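Local coordinates for envelopment polyprotein (Bovine Schmallenberg virus BH80/Germany/2011, PDB 7A56) that serves as the class II membrane fusion glycoprotein Gc of the virus, probably driving merger of viral and host membranes during entry, at residues G88-M93 with D346-S351; I102-R107 with Y338-G343; V150-E155 with P280-V285; K130-C135 with C174-C179. All blocks are in the same frame, centred on the assembly; numbering follows the deposited sequence.

Interaction 1: residues G88-M93 with D346-S351; sequences GINIAM and DYNAYS
Strands 88-92 and 346-350 run antiparallel at 150°, and the hydrogen-bonded pairs Gly88-Tyr350, Asn90-Asn348 and Ala92-Asp346 lock them together. Only at the Gly88 end does a backbone bond turn weak, where Gly88 N meets Tyr350 O at 3.2 Å; its mate, Tyr350 N to Gly88 O, is sound at 2.9 Å. That end carries the ring of Tyr350. Its CG sits between the backbone N and the carbonyl carbon (chi1 73°), which folds the ring back over the neighbouring strand, so Gly88 CA lies 3.8 Å from the centroid of the Tyr350 ring in a CH-pi contact. On the same face two amides join: Asn90 ND2 donates to Asn348 OD1 at 3.1 Å, almost straight and within the plane of both amides, although those planes stand 71° apart. Asn90 ND2 is also bonded to Ser98 OG. The other face is apolar. Ile91 CD1 comes up to the edge of the Tyr347 ring, 3.4 Å from CD1 of Tyr347, with the two side chains alongside each other; Ile89 CG2 lies 4.1 Å from Tyr347 CB. Tyr347 OH is bonded to Ser73 O and to Leu342 N, which ties this face to strands 70-80 and 335-343 packed against it. With strand 98-134 as the other neighbour of 86-92, the pair forms part of an antiparallel beta framework, consistent with one layer of the beta sandwich that class II fusion proteins use.

Interaction 2: residues I102-R107 with Y338-G343; sequences IIIYVR and YKIMLG
Ile104 sits squarely over one face of the Tyr338 ring. Its CG1 is 3.6 Å from the centroid of the Tyr338 ring and only 4° off the normal, a CH-pi contact over the ring's centre, while the CG2 branch of Ile104 reaches the rim at CD2 of Tyr338, 3.9 Å away. Both partners are turned to make this possible. Tyr338 has chi1 54°, with CG held between its backbone N and carbonyl carbon, and this lays the ring flat beneath the isoleucine; in Ile104 the CG1 branch bends CD1 off toward Ile340, whose CD1 is 4.4 Å from CD1 of Ile104. The strands are not paired by hydrogen bonds. Their axes pass 10.1 Å apart and run nearly antiparallel, as facing layers of a beta sandwich, with 102-107 in one sheet and 338-343 in the other. Ile102 is built differently from Ile104: chi2 of 177° stretches its CG1 branch straight across the gap. The methyl CD1 of Ile102 meets CD1 of Leu342 tip to tip at 3.9 Å, and the same methyl slides past CG2 of Ile340 at 4.1 Å. Ile204 of strand 197-206 packs beside Ile102 and Ile104, while Ile79 and Ala87 also touch Tyr338. Facing away from this core, Lys339 makes a cation-pi contact with Tyr74, and its NZ hydrogen-bonds Thr60 O of the second subunit.

Interaction 3: residues V150-E155 with P280-V285; sequences VTFSKE and PKFDYV
Phe152 and Phe282 make the tight part of this contact, with CD1 of Phe152 set above the centre of the Phe282 ring and 3.5 Å from CD1 of Phe282. The rings are oblique, planes 36° apart and centroids 4.6 Å from each other, and the two side chains cross at about a right angle. Phe282 reaches over because its CG lies anti to the backbone N (chi1 161°). Beside them Pro280 fits between Val150 and Phe152: CG of the proline is 3.7 Å from Val150 CG2, and its CB 4.1 Å from CD2 of Phe152. Leu296 of strand 293-296 packs on both phenylalanines.

Toward Lys154 the packing gives way to a looser, polar side, where water and a phosphate enter. The lysine chain runs past Phe282, CG lying 3.7 Å from CE2 of Phe282, and CD then reaches the edge of the Tyr284 ring at 3.5 Å from CE1. A bend at chi4 turns NZ aside, close to a bound phosphate, probably from the crystallisation liquor, and 4.8 Å from Asp283 OD1. Here water bridges the layers, donating to Glu155 O and bonding Tyr284 OH. Asp283 forms a salt bridge with Arg156 of the third subunit. No hydrogen bond passes directly between the segments: the sheet of strands 150-158 and 172-183 packs on the hairpin 281-285/293-296, consistent with a small two-layer beta sandwich at the trimer interface.

Interaction 4: residues K130-C135 with C174-C179; sequences KHEEVC and CLYGSC
Glu132 lies across the ring of Tyr176 in a regular antiparallel pairing of strands 98-134 and 172-183, part of a disulfide-braced beta sheet. From Lys130-Ser178 through Val134-Cys174, six backbone hydrogen bonds join the two, and disulfides tie Cys174 to Cys139 and Cys179 to Cys299.

Tyr176 is worth following outward. CB starts the side chain on the face it shares with Glu132, and chi1 of 60° swings the ring back over the partner strand. CD1 of Tyr176 then lies 4.0 Å from Glu132 O, which sits over the ring face toward the rim. CE1 meets Val134 CG1, at the ring edge, at 4.3 Å. On the other flank CE2 of Tyr176 touches CG and CB of Glu132, and CZ comes 3.8 Å from Glu132 CB, which makes an off-centre CH-pi contact with the Tyr176 ring (4.3 Å to the centroid). At the tip OH lies equally near that CB.

The reverse face has Gly177 opposite His131, their CA atoms just 3.9 Å apart, with Lys130 O 3.1 Å from Gly177 CA. Glu133 turns its carboxylate to a salt bridge with Lys292, while Leu175 CD1 rests 3.6 Å from Glu133 CB and 3.3 Å from Glu132 O.

In the fold
The four contacts fall into two groups at opposite sides of the chain's centre. Interactions 1 and 2 have centres about 10 Å apart, interactions 3 and 4 about 8 Å, while 75 to 86 Å separates the groups, centre to centre. Strand 98-134, long and broken by a bulge or short loop, bridges them: its start serves interaction 2 and its far end interaction 4. Within each group backbone bonds make the link, Ile89 to Ile102 in the first and Lys154 to Leu175 in the second. Along the chain interaction 2 is nested inside interaction 1, and both enclose interactions 3 and 4, whose segments alternate. An elongated molecule results, as expected of a class II fusion protein, with subunit contacts at interactions 2 and 3.

Interaction 1: residues G88-M93 with D346-S351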
# COMPACT_ATOMS: atom_id res chain seq x y z
N GLY A 88 16.98 -5.66 -27.87
CA GLY A 88 17.45 -5.50 -29.24
C GLY A 88 16.73 -6.42 -30.20
O GLY A 88 16.39 -7.55 -29.83
N ILE A 89 16.44 -5.92 -31.40
CA ILE A 89 15.90 -6.73 -32.50
C ILE A 89 16.80 -6.52 -33.69
O ILE A 89 16.96 -5.39 -34.16
CB ILE A 89 14.46 -6.38 -32.89
CG1 ILE A 89 13.54 -6.51 -31.67
CG2 ILE A 89 13.95 -7.29 -34.07
CD1 ILE A 89 13.13 -7.94 -31.38
N ASN A 90 17.35 -7.62 -34.21
CA ASN A 90 18.11 -7.60 -35.44
C ASN A 90 17.22 -7.89 -36.66
O ASN A 90 16.38 -8.80 -36.64
CB ASN A 90 19.24 -8.62 -35.32
CG ASN A 90 20.08 -8.71 -36.56
OD1 ASN A 90 20.72 -7.73 -36.96
ND2 ASN A 90 20.13 -9.89 -37.15
N ILE A 91 17.35 -7.03 -37.67
CA ILE A 91 16.63 -7.11 -38.93
C ILE A 91 17.59 -7.70 -39.97
O ILE A 91 18.70 -7.15 -40.17
CB ILE A 91 16.14 -5.73 -39.40
CG1 ILE A 91 15.54 -4.91 -38.22
CG2 ILE A 91 15.15 -5.93 -40.53
CD1 ILE A 91 14.37 -5.64 -37.60
N ALA A 92 17.13 -8.74 -40.66
CA ALA A 92 17.94 -9.43 -41.66
C ALA A 92 17.12 -9.74 -42.91
O ALA A 92 15.90 -9.93 -42.86
CB ALA A 92 18.50 -10.74 -41.07
N MET A 93 17.82 -9.79 -44.04
CA MET A 93 17.25 -10.37 -45.26
C MET A 93 16.75 -11.78 -44.99
O MET A 93 17.35 -12.51 -44.19
CB MET A 93 18.31 -10.40 -46.36
CG MET A 93 18.79 -9.04 -46.78
SD MET A 93 17.47 -8.07 -47.56
CE MET A 93 17.45 -8.85 -49.19
N ASP A 346 13.55 -11.34 -41.91
CA ASP A 346 13.72 -12.17 -40.72
C ASP A 346 14.10 -11.27 -39.55
O ASP A 346 14.84 -10.29 -39.70
CB ASP A 346 14.82 -13.21 -40.89
CG ASP A 346 14.48 -14.30 -41.94
OD1 ASP A 346 13.29 -14.52 -42.29
OD2 ASP A 346 15.46 -14.94 -42.38
N TYR A 347 13.63 -11.64 -38.37
CA TYR A 347 13.91 -10.85 -37.19
C TYR A 347 14.40 -11.75 -36.05
O TYR A 347 13.87 -12.84 -35.84
CB TYR A 347 12.65 -10.18 -36.72
CG TYR A 347 11.84 -9.45 -37.75
CD1 TYR A 347 12.07 -8.10 -38.03
CD2 TYR A 347 10.74 -10.07 -38.36
CE1 TYR A 347 11.25 -7.39 -38.93
CE2 TYR A 347 9.95 -9.38 -39.30
CZ TYR A 347 10.22 -8.06 -39.58
OH TYR A 347 9.42 -7.37 -40.44
N ASN A 348 15.39 -11.29 -35.29
CA ASN A 348 15.67 -12.03 -34.08
C ASN A 348 16.10 -11.10 -32.93
O ASN A 348 16.84 -10.14 -33.12
CB ASN A 348 16.75 -13.07 -34.30
CG ASN A 348 18.10 -12.45 -34.51
OD1 ASN A 348 18.38 -11.93 -35.59
ND2 ASN A 348 18.94 -12.47 -33.48
N ALA A 349 15.74 -11.49 -31.72
CA ALA A 349 16.12 -10.72 -30.54
C ALA A 349 17.60 -10.89 -30.24
O ALA A 349 18.22 -11.92 -30.55
CB ALA A 349 15.28 -11.18 -29.34
N TYR A 350 18.18 -9.88 -29.57
CA TYR A 350 19.54 -10.00 -29.07
C TYR A 350 19.71 -9.09 -27.85
O TYR A 350 18.88 -8.19 -27.59
CB TYR A 350 20.61 -9.65 -30.14
CG TYR A 350 20.68 -8.18 -30.43
CD1 TYR A 350 19.84 -7.59 -31.44
CD2 TYR A 350 21.56 -7.35 -29.71
CE1 TYR A 350 19.89 -6.22 -31.69
CE2 TYR A 350 21.62 -6.00 -29.92
CZ TYR A 350 20.78 -5.43 -30.89
OH TYR A 350 20.85 -4.08 -31.08
N SER A 351 20.77 -9.37 -27.09
CA SER A 351 21.13 -8.55 -25.93
C SER A 351 22.60 -8.77 -25.65
O SER A 351 23.25 -9.65 -26.23
CB SER A 351 20.28 -8.89 -24.71
OG SER A 351 20.65 -10.17 -24.25

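Interaction 2: residues I102-R107 with Y338-G343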
# COMPACT_ATOMS: atom_id res chain seq x y z
N ILE A 102 16.90 -2.54 -34.43
CA ILE A 102 15.91 -1.68 -33.77
C ILE A 102 15.97 -2.04 -32.30
O ILE A 102 15.85 -3.22 -31.95
CB ILE A 102 14.50 -1.91 -34.34
CG1 ILE A 102 14.44 -1.55 -35.84
CG2 ILE A 102 13.46 -1.14 -33.58
CD1 ILE A 102 13.08 -1.82 -36.50
N ILE A 103 16.10 -1.03 -31.45
CA ILE A 103 16.14 -1.21 -30.00
C ILE A 103 14.86 -0.62 -29.43
O ILE A 103 14.46 0.48 -29.81
CB ILE A 103 17.41 -0.55 -29.43
CG1 ILE A 103 18.65 -1.37 -29.85
CG2 ILE A 103 17.37 -0.37 -27.88
CD1 ILE A 103 19.96 -0.55 -29.70
N ILE A 104 14.17 -1.39 -28.58
CA ILE A 104 13.04 -0.88 -27.82
C ILE A 104 13.55 -0.43 -26.45
O ILE A 104 14.05 -1.25 -25.66
CB ILE A 104 11.93 -1.94 -27.67
CG1 ILE A 104 11.54 -2.57 -29.03
CG2 ILE A 104 10.74 -1.39 -26.82
CD1 ILE A 104 10.94 -1.52 -30.01
N TYR A 105 13.45 0.87 -26.15
CA TYR A 105 14.23 1.43 -25.03
C TYR A 105 13.25 2.12 -24.08
O TYR A 105 12.53 3.04 -24.50
CB TYR A 105 15.31 2.38 -25.59
CG TYR A 105 15.89 3.40 -24.61
CD1 TYR A 105 16.17 3.06 -23.31
CD2 TYR A 105 16.18 4.68 -25.03
CE1 TYR A 105 16.71 4.03 -22.39
CE2 TYR A 105 16.71 5.65 -24.17
CZ TYR A 105 16.97 5.31 -22.87
OH TYR A 105 17.49 6.27 -22.08
N VAL A 106 13.22 1.69 -22.81
CA VAL A 106 12.31 2.30 -21.80
C VAL A 106 13.07 3.49 -21.21
O VAL A 106 13.89 3.37 -20.30
CB VAL A 106 11.84 1.29 -20.76
CG1 VAL A 106 10.77 1.93 -19.78
CG2 VAL A 106 11.26 0.06 -21.45
N ARG A 107 12.85 4.67 -21.78
CA ARG A 107 13.72 5.78 -21.46
C ARG A 107 13.44 6.36 -20.07
O ARG A 107 14.36 6.80 -19.41
CB ARG A 107 13.59 6.88 -22.51
CG ARG A 107 14.53 8.07 -22.19
CD ARG A 107 14.82 8.93 -23.38
NE ARG A 107 15.42 10.18 -22.95
CZ ARG A 107 16.71 10.38 -22.69
NH1 ARG A 107 17.62 9.39 -22.80
NH2 ARG A 107 17.08 11.62 -22.30
N TYR A 338 5.31 -4.89 -27.85
CA TYR A 338 5.63 -4.22 -29.09
C TYR A 338 5.60 -5.22 -30.24
O TYR A 338 5.87 -6.41 -30.07
CB TYR A 338 7.01 -3.55 -29.06
CG TYR A 338 8.20 -4.46 -28.67
CD1 TYR A 338 8.89 -5.17 -29.65
CD2 TYR A 338 8.63 -4.59 -27.35
CE1 TYR A 338 9.97 -5.97 -29.35
CE2 TYR A 338 9.75 -5.39 -27.00
CZ TYR A 338 10.41 -6.10 -28.06
OH TYR A 338 11.53 -6.88 -27.79
N LYS A 339 5.28 -4.69 -31.41
CA LYS A 339 5.22 -5.46 -32.65
C LYS A 339 5.83 -4.63 -33.77
O LYS A 339 5.52 -3.43 -33.93
CB LYS A 339 3.76 -5.85 -32.96
CG LYS A 339 3.58 -6.77 -34.26
CD LYS A 339 2.12 -6.80 -34.66
CE LYS A 339 1.91 -7.72 -35.98
NZ LYS A 339 0.44 -7.82 -36.27
N ILE A 340 6.71 -5.28 -34.55
CA ILE A 340 7.45 -4.65 -35.64
C ILE A 340 7.18 -5.46 -36.92
O ILE A 340 7.29 -6.69 -36.89
CB ILE A 340 8.97 -4.63 -35.35
CG1 ILE A 340 9.29 -3.77 -34.11
CG2 ILE A 340 9.78 -4.18 -36.60
CD1 ILE A 340 10.60 -4.27 -33.44
N MET A 341 6.73 -4.77 -37.96
CA MET A 341 6.36 -5.36 -39.27
C MET A 341 6.89 -4.47 -40.37
O MET A 341 6.26 -3.46 -40.71
CB MET A 341 4.84 -5.49 -39.35
CG MET A 341 4.30 -6.20 -40.67
SD MET A 341 2.67 -6.86 -40.24
CE MET A 341 2.62 -8.32 -41.30
N LEU A 342 8.05 -4.84 -40.95
CA LEU A 342 8.72 -3.99 -41.92
C LEU A 342 8.51 -4.45 -43.37
O LEU A 342 8.86 -3.71 -44.30
CB LEU A 342 10.23 -3.94 -41.62
CG LEU A 342 10.57 -3.54 -40.19
CD1 LEU A 342 12.10 -3.38 -39.92
CD2 LEU A 342 9.88 -2.25 -39.85
N GLY A 343 7.98 -5.62 -43.58
CA GLY A 343 8.02 -6.18 -44.95
C GLY A 343 8.58 -7.58 -44.91
O GLY A 343 8.38 -8.27 -43.91

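Interaction 3: residues V150-E155 with P280-V285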
# COMPACT_ATOMS: atom_id res chain seq x y z
N VAL A 150 -2.76 26.98 25.56
CA VAL A 150 -3.40 26.07 26.51
C VAL A 150 -3.44 26.81 27.85
O VAL A 150 -2.66 27.74 28.10
CB VAL A 150 -2.74 24.68 26.64
CG1 VAL A 150 -2.86 23.87 25.29
CG2 VAL A 150 -1.27 24.79 26.98
N THR A 151 -4.39 26.45 28.70
CA THR A 151 -4.56 27.20 29.96
C THR A 151 -4.08 26.41 31.17
O THR A 151 -3.89 25.20 31.15
CB THR A 151 -6.03 27.58 30.17
OG1 THR A 151 -6.81 26.39 30.13
CG2 THR A 151 -6.53 28.51 29.06
N PHE A 152 -3.90 27.15 32.28
CA PHE A 152 -3.59 26.50 33.54
C PHE A 152 -4.16 27.36 34.66
O PHE A 152 -4.32 28.57 34.49
CB PHE A 152 -2.08 26.31 33.78
CG PHE A 152 -1.25 27.56 33.48
CD1 PHE A 152 -1.07 28.55 34.46
CD2 PHE A 152 -0.60 27.69 32.24
CE1 PHE A 152 -0.33 29.68 34.20
CE2 PHE A 152 0.17 28.83 31.96
CZ PHE A 152 0.29 29.84 32.97
N SER A 153 -4.47 26.73 35.79
CA SER A 153 -5.02 27.53 36.91
C SER A 153 -4.92 26.73 38.20
O SER A 153 -4.88 25.49 38.19
CB SER A 153 -6.47 27.96 36.68
OG SER A 153 -7.32 26.81 36.55
N LYS A 154 -4.95 27.46 39.32
CA LYS A 154 -5.09 26.84 40.64
C LYS A 154 -6.03 27.69 41.48
O LYS A 154 -5.84 28.91 41.60
CB LYS A 154 -3.74 26.70 41.35
CG LYS A 154 -2.95 25.44 40.92
CD LYS A 154 -1.62 25.26 41.65
CE LYS A 154 -0.87 24.00 41.15
NZ LYS A 154 -1.46 22.75 41.70
N GLU A 155 -7.07 27.04 42.01
CA GLU A 155 -8.00 27.62 42.97
C GLU A 155 -7.29 27.75 44.32
O GLU A 155 -6.24 27.13 44.56
CB GLU A 155 -9.23 26.74 43.18
CG GLU A 155 -10.04 26.35 41.96
CD GLU A 155 -10.89 27.45 41.39
OE1 GLU A 155 -11.05 28.49 42.04
OE2 GLU A 155 -11.46 27.25 40.27
N PRO A 280 0.03 21.75 31.05
CA PRO A 280 1.24 22.47 31.48
C PRO A 280 1.71 22.02 32.85
O PRO A 280 0.91 21.70 33.73
CB PRO A 280 0.78 23.92 31.52
CG PRO A 280 -0.23 23.96 30.38
CD PRO A 280 -0.99 22.67 30.54
N LYS A 281 3.03 22.01 33.01
CA LYS A 281 3.61 21.74 34.32
C LYS A 281 3.68 23.08 35.02
O LYS A 281 4.65 23.83 34.86
CB LYS A 281 4.99 21.13 34.19
CG LYS A 281 5.00 19.69 33.68
CD LYS A 281 6.46 19.27 33.70
CE LYS A 281 6.62 17.79 33.86
NZ LYS A 281 8.07 17.46 33.97
N PHE A 282 2.65 23.37 35.81
CA PHE A 282 2.40 24.69 36.40
C PHE A 282 2.37 24.57 37.92
O PHE A 282 1.66 23.71 38.46
CB PHE A 282 1.03 25.22 35.92
CG PHE A 282 0.46 26.34 36.80
CD1 PHE A 282 1.17 27.53 37.00
CD2 PHE A 282 -0.80 26.22 37.36
CE1 PHE A 282 0.62 28.59 37.83
CE2 PHE A 282 -1.35 27.25 38.16
CZ PHE A 282 -0.64 28.43 38.36
N ASP A 283 3.12 25.42 38.59
CA ASP A 283 3.03 25.55 40.05
C ASP A 283 3.40 26.99 40.37
O ASP A 283 3.62 27.81 39.47
CB ASP A 283 3.94 24.49 40.75
CG ASP A 283 3.41 24.06 42.12
OD1 ASP A 283 2.71 24.88 42.75
OD2 ASP A 283 3.74 22.94 42.59
N TYR A 284 3.45 27.32 41.66
CA TYR A 284 3.80 28.68 42.00
C TYR A 284 4.46 28.71 43.38
O TYR A 284 4.26 27.79 44.20
CB TYR A 284 2.55 29.58 42.00
CG TYR A 284 1.45 29.21 43.03
CD1 TYR A 284 0.46 28.28 42.69
CD2 TYR A 284 1.40 29.80 44.28
CE1 TYR A 284 -0.53 27.94 43.58
CE2 TYR A 284 0.40 29.44 45.20
CZ TYR A 284 -0.55 28.54 44.85
OH TYR A 284 -1.52 28.17 45.72
N VAL A 285 5.16 29.82 43.64
CA VAL A 285 5.85 30.12 44.91
C VAL A 285 5.21 31.36 45.54
O VAL A 285 4.74 32.26 44.83
CB VAL A 285 7.37 30.30 44.66
CG1 VAL A 285 8.09 30.83 45.80
CG2 VAL A 285 8.02 28.90 44.32
O HOH W 1 -3.56 26.53 45.25

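Interaction 4: residues K130-C135 with C174-C179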
# COMPACT_ATOMS: atom_id res chain seq x y z
N LYS A 130 1.27 34.01 29.59
CA LYS A 130 0.60 35.11 30.28
C LYS A 130 0.03 34.57 31.58
O LYS A 130 -0.34 33.40 31.66
CB LYS A 130 -0.52 35.73 29.45
CG LYS A 130 -0.13 35.93 27.99
CD LYS A 130 -0.96 37.05 27.42
CE LYS A 130 -0.74 37.24 25.93
NZ LYS A 130 -1.80 38.18 25.46
N HIS A 131 -0.07 35.43 32.61
CA HIS A 131 -0.75 34.97 33.82
C HIS A 131 -1.31 36.16 34.58
O HIS A 131 -0.87 37.31 34.41
CB HIS A 131 0.17 34.15 34.75
CG HIS A 131 1.16 34.98 35.49
ND1 HIS A 131 2.35 35.39 34.92
CD2 HIS A 131 1.14 35.51 36.74
CE1 HIS A 131 3.03 36.12 35.80
NE2 HIS A 131 2.32 36.20 36.91
N GLU A 132 -2.30 35.86 35.42
CA GLU A 132 -2.87 36.84 36.34
C GLU A 132 -3.18 36.16 37.67
O GLU A 132 -3.29 34.93 37.76
CB GLU A 132 -4.17 37.46 35.82
CG GLU A 132 -4.18 37.78 34.36
CD GLU A 132 -4.01 39.25 34.07
OE1 GLU A 132 -4.25 39.63 32.89
OE2 GLU A 132 -3.61 40.01 34.99
N GLU A 133 -3.39 36.95 38.70
CA GLU A 133 -3.95 36.39 39.92
C GLU A 133 -5.03 37.31 40.44
O GLU A 133 -5.00 38.51 40.18
CB GLU A 133 -2.89 36.12 41.02
CG GLU A 133 -2.24 37.28 41.64
CD GLU A 133 -1.26 36.84 42.74
OE1 GLU A 133 -0.14 36.43 42.38
OE2 GLU A 133 -1.61 36.88 43.95
N VAL A 134 -5.98 36.73 41.19
CA VAL A 134 -7.02 37.48 41.88
C VAL A 134 -7.07 37.05 43.35
O VAL A 134 -6.89 35.87 43.70
CB VAL A 134 -8.40 37.33 41.19
CG1 VAL A 134 -8.30 37.66 39.70
CG2 VAL A 134 -8.95 35.95 41.38
N CYS A 135 -7.29 38.04 44.21
CA CYS A 135 -7.22 37.88 45.66
C CYS A 135 -8.37 37.04 46.19
O CYS A 135 -8.15 36.11 46.99
CB CYS A 135 -7.22 39.27 46.30
SG CYS A 135 -7.53 39.29 48.11
N CYS A 174 -7.49 32.95 42.98
CA CYS A 174 -7.07 32.10 41.89
C CYS A 174 -5.78 32.63 41.28
O CYS A 174 -5.53 33.85 41.30
CB CYS A 174 -8.17 32.02 40.83
SG CYS A 174 -7.76 31.00 39.29
N LEU A 175 -4.99 31.72 40.71
CA LEU A 175 -3.84 32.09 39.90
C LEU A 175 -3.99 31.33 38.60
O LEU A 175 -4.14 30.10 38.63
CB LEU A 175 -2.51 31.74 40.59
CG LEU A 175 -1.18 31.97 39.89
CD1 LEU A 175 -0.94 33.43 39.60
CD2 LEU A 175 -0.04 31.42 40.71
N TYR A 176 -4.01 32.05 37.48
CA TYR A 176 -4.27 31.36 36.21
C TYR A 176 -3.43 31.96 35.09
O TYR A 176 -2.83 33.03 35.23
CB TYR A 176 -5.78 31.43 35.85
CG TYR A 176 -6.33 32.82 35.70
CD1 TYR A 176 -6.88 33.51 36.79
CD2 TYR A 176 -6.35 33.46 34.46
CE1 TYR A 176 -7.39 34.80 36.65
CE2 TYR A 176 -6.86 34.74 34.31
CZ TYR A 176 -7.38 35.40 35.39
OH TYR A 176 -7.88 36.66 35.19
N GLY A 177 -3.38 31.26 33.96
CA GLY A 177 -2.79 31.85 32.79
C GLY A 177 -2.92 30.94 31.58
O GLY A 177 -3.76 30.03 31.55
N SER A 178 -2.09 31.23 30.59
CA SER A 178 -2.08 30.45 29.34
C SER A 178 -0.66 30.44 28.77
O SER A 178 0.19 31.28 29.13
CB SER A 178 -3.07 31.03 28.32
OG SER A 178 -2.89 32.42 28.19
N CYS A 179 -0.42 29.54 27.80
CA CYS A 179 0.94 29.46 27.29
C CYS A 179 0.92 28.79 25.91
O CYS A 179 -0.03 28.10 25.57
CB CYS A 179 1.85 28.68 28.26
SG CYS A 179 1.36 26.97 28.62